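Local coordinates for protein glucuronoarabinoxylan endo-1,4-beta-xylanase (Clostridium papyrosolvens, PDB 4FMV) that probably cleaves internal beta-1,4 linkages in the backbone of plant cell-wall xylans through its family 30 glycoside hydrolase catalytic region, at residues P188-A193 and Y216-Q221. Numbering follows the deposited sequence.
Sequences PILNDA and YPLYQQ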
ATOM      1  N   PRO A 188      10.606   6.803 -17.591  1.00 11.37           N
ATOM      2  CA  PRO A 188      11.665   7.807 -17.764  1.00 12.44           C
ATOM      3  C   PRO A 188      12.495   8.016 -16.491  1.00 12.01           C
ATOM      4  O   PRO A 188      13.697   8.289 -16.579  1.00 12.11           O
ATOM      5  CB  PRO A 188      10.883   9.074 -18.144  1.00 10.15           C
ATOM      6  CG  PRO A 188       9.679   8.547 -18.867  1.00 11.28           C
ATOM      7  CD  PRO A 188       9.299   7.291 -18.069  1.00 10.33           C
ATOM      8  N   ILE A 189      11.861   7.892 -15.329  1.00 10.41           N
ATOM      9  CA  ILE A 189      12.555   8.008 -14.045  1.00  9.33           C
ATOM     10  C   ILE A 189      13.592   6.888 -13.915  1.00 13.60           C
ATOM     11  O   ILE A 189      14.764   7.134 -13.591  1.00 14.51           O
ATOM     12  CB  ILE A 189      11.548   7.930 -12.864  1.00  7.38           C
ATOM     13  CG1 ILE A 189      10.593   9.125 -12.901  1.00  6.59           C
ATOM     14  CG2 ILE A 189      12.268   7.861 -11.518  1.00  7.08           C
ATOM     15  CD1 ILE A 189       9.360   8.917 -12.075  1.00  8.34           C
ATOM     16  N   LEU A 190      13.164   5.654 -14.173  1.00 13.55           N
ATOM     17  CA  LEU A 190      14.063   4.508 -14.022  1.00 13.74           C
ATOM     18  C   LEU A 190      15.239   4.554 -15.009  1.00 15.29           C
ATOM     19  O   LEU A 190      16.341   4.097 -14.684  1.00 14.16           O
ATOM     20  CB  LEU A 190      13.283   3.180 -14.139  1.00 13.02           C
ATOM     21  CG  LEU A 190      12.126   3.041 -13.136  1.00 13.03           C
ATOM     22  CD1 LEU A 190      11.353   1.723 -13.321  1.00 13.33           C
ATOM     23  CD2 LEU A 190      12.659   3.154 -11.717  1.00  9.87           C
ATOM     24  N   ASN A 191      15.021   5.121 -16.196  1.00 14.42           N
ATOM     25  CA  ASN A 191      16.081   5.165 -17.219  1.00 18.11           C
ATOM     26  C   ASN A 191      16.997   6.375 -17.108  1.00 17.62           C
ATOM     27  O   ASN A 191      17.918   6.553 -17.918  1.00 16.72           O
ATOM     28  CB  ASN A 191      15.487   5.148 -18.628  1.00 19.64           C
ATOM     29  CG  ASN A 191      14.850   3.833 -18.968  1.00 19.70           C
ATOM     30  OD1 ASN A 191      15.365   2.766 -18.606  1.00 18.54           O
ATOM     31  ND2 ASN A 191      13.710   3.895 -19.663  1.00 17.99           N
ATOM     32  N   ASP A 192      16.728   7.237 -16.135  1.00 13.13           N
ATOM     33  CA  ASP A 192      17.588   8.391 -15.957  1.00 13.30           C
ATOM     34  C   ASP A 192      18.282   8.224 -14.631  1.00 13.85           C
ATOM     35  O   ASP A 192      17.626   8.057 -13.601  1.00 13.78           O
ATOM     36  CB  ASP A 192      16.797   9.700 -15.992  1.00 12.36           C
ATOM     37  CG  ASP A 192      17.696  10.931 -15.847  1.00 14.47           C
ATOM     38  OD1 ASP A 192      18.191  11.427 -16.872  1.00 16.92           O
ATOM     39  OD2 ASP A 192      17.912  11.399 -14.707  1.00 14.54           O
ATOM     40  N   ALA A 193      19.604   8.273 -14.659  1.00 12.64           N
ATOM     41  CA  ALA A 193      20.408   8.060 -13.458  1.00 16.46           C
ATOM     42  C   ALA A 193      20.118   9.069 -12.335  1.00 14.66           C
ATOM     43  O   ALA A 193      20.046   8.701 -11.155  1.00 14.72           O
ATOM     44  CB  ALA A 193      21.914   8.039 -13.817  1.00 19.55           C
ATOM     45  N   TYR A 216       7.166  -5.768 -13.050  1.00 13.37           N
ATOM     46  CA  TYR A 216       7.806  -4.603 -13.662  1.00 14.73           C
ATOM     47  C   TYR A 216       9.285  -4.903 -13.843  1.00 14.10           C
ATOM     48  O   TYR A 216      10.075  -4.520 -13.011  1.00 12.52           O
ATOM     49  CB  TYR A 216       7.627  -3.363 -12.763  1.00  9.50           C
ATOM     50  CG  TYR A 216       7.885  -2.024 -13.421  1.00  8.55           C
ATOM     51  CD1 TYR A 216       8.332  -1.928 -14.748  1.00  9.23           C
ATOM     52  CD2 TYR A 216       7.698  -0.852 -12.713  1.00  7.41           C
ATOM     53  CE1 TYR A 216       8.566  -0.681 -15.340  1.00 10.94           C
ATOM     54  CE2 TYR A 216       7.934   0.395 -13.293  1.00  9.70           C
ATOM     55  CZ  TYR A 216       8.363   0.474 -14.596  1.00 11.81           C
ATOM     56  OH  TYR A 216       8.574   1.727 -15.144  1.00 13.23           O
ATOM     57  N   PRO A 217       9.656  -5.621 -14.914  1.00 15.21           N
ATOM     58  CA  PRO A 217      11.071  -5.983 -15.096  1.00 13.96           C
ATOM     59  C   PRO A 217      12.049  -4.808 -15.008  1.00 13.38           C
ATOM     60  O   PRO A 217      13.115  -4.940 -14.392  1.00 15.95           O
ATOM     61  CB  PRO A 217      11.095  -6.569 -16.506  1.00 15.33           C
ATOM     62  CG  PRO A 217       9.732  -7.177 -16.652  1.00 17.16           C
ATOM     63  CD  PRO A 217       8.794  -6.241 -15.935  1.00 16.06           C
ATOM     64  N   LEU A 218      11.733  -3.677 -15.625  1.00 12.31           N
ATOM     65  CA  LEU A 218      12.693  -2.569 -15.598  1.00 14.04           C
ATOM     66  C   LEU A 218      12.943  -2.083 -14.162  1.00 11.50           C
ATOM     67  O   LEU A 218      14.083  -1.831 -13.760  1.00 11.13           O
ATOM     68  CB  LEU A 218      12.216  -1.404 -16.462  1.00 16.29           C
ATOM     69  CG  LEU A 218      13.199  -0.241 -16.514  1.00 16.31           C
ATOM     70  CD1 LEU A 218      14.566  -0.716 -17.008  1.00 18.05           C
ATOM     71  CD2 LEU A 218      12.670   0.878 -17.405  1.00 17.35           C
ATOM     72  N   TYR A 219      11.884  -1.974 -13.374  1.00 10.03           N
ATOM     73  CA  TYR A 219      12.072  -1.602 -11.974  1.00 10.71           C
ATOM     74  C   TYR A 219      12.953  -2.617 -11.263  1.00 13.46           C
ATOM     75  O   TYR A 219      13.876  -2.237 -10.542  1.00 16.55           O
ATOM     76  CB  TYR A 219      10.746  -1.474 -11.214  1.00 11.16           C
ATOM     77  CG  TYR A 219      10.991  -1.426  -9.717  1.00 11.08           C
ATOM     78  CD1 TYR A 219      11.375  -0.237  -9.096  1.00 10.17           C
ATOM     79  CD2 TYR A 219      10.873  -2.571  -8.933  1.00 11.23           C
ATOM     80  CE1 TYR A 219      11.620  -0.188  -7.735  1.00 10.01           C
ATOM     81  CE2 TYR A 219      11.114  -2.536  -7.558  1.00  9.38           C
ATOM     82  CZ  TYR A 219      11.493  -1.344  -6.979  1.00 11.01           C
ATOM     83  OH  TYR A 219      11.750  -1.293  -5.639  1.00 15.49           O
ATOM     84  N   GLN A 220      12.670  -3.909 -11.444  1.00 13.98           N
ATOM     85  CA  GLN A 220      13.485  -4.938 -10.789  1.00 14.74           C
ATOM     86  C   GLN A 220      14.959  -4.782 -11.127  1.00 16.27           C
ATOM     87  O   GLN A 220      15.819  -4.907 -10.261  1.00 19.83           O
ATOM     88  CB  GLN A 220      13.011  -6.360 -11.143  1.00 17.23           C
ATOM     89  CG  GLN A 220      11.637  -6.686 -10.565  1.00 17.97           C
ATOM     90  CD  GLN A 220      11.584  -6.521  -9.044  1.00 15.76           C
ATOM     91  OE1 GLN A 220      12.577  -6.762  -8.335  1.00 15.75           O
ATOM     92  NE2 GLN A 220      10.426  -6.127  -8.540  1.00 12.92           N
ATOM     93  N   GLN A 221      15.268  -4.499 -12.381  1.00 15.63           N
ATOM     94  CA  GLN A 221      16.671  -4.375 -12.743  1.00 17.54           C
ATOM     95  C   GLN A 221      17.276  -3.091 -12.151  1.00 18.39           C
ATOM     96  O   GLN A 221      18.472  -3.019 -11.902  1.00 15.71           O
ATOM     97  CB  GLN A 221      16.850  -4.487 -14.258  1.00 22.50           C
ATOM     98  CG  GLN A 221      16.919  -3.181 -15.006  1.00 31.45           C
ATOM     99  CD  GLN A 221      17.475  -3.369 -16.419  1.00 38.98           C
ATOM    100  OE1 GLN A 221      17.735  -4.500 -16.846  1.00 44.49           O
ATOM    101  NE2 GLN A 221      17.661  -2.265 -17.146  1.00 34.58           N
TER
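L190, on helix 183-190, reaches into the first turn of helix 217-221, showing how one leucine can join two short helices on the outside of a (beta/alpha)8 barrel. Followed outward, its CB comes first to L218, with CD2 of that leucine 4.0 Å from L190 CB. The torsions then carry the chain across: CG stands anti to the carbonyl carbon (chi1 -57°), and an extended chi2 of 178° sends CD1 over to the other helix. There L190 CD1 lies 3.7 Å from Y219 CA and 3.9 Å from Y219 CB, while it meets the Y216 ring obliquely, 3.5 Å from CZ. L190 CD2 faces the edge of the Y219 ring, near its plane, but more loosely, 4.5 Å from Y219 CD1. Both tyrosines and L190 also touch L202 of barrel strand 201-205, which places this packing against the barrel wall. The more exposed N191 crosses L218 at about a right angle, its OD1 3.5 Å from L218 CD2. No hydrogen bond links the two segments; the phenol of Y216 instead bonds to D187 and S186, tying the tyrosine to the helix that carries L190. Against that hydroxyl packs a methyl, L190 CD1 lying 3.3 Å from Y216 OH.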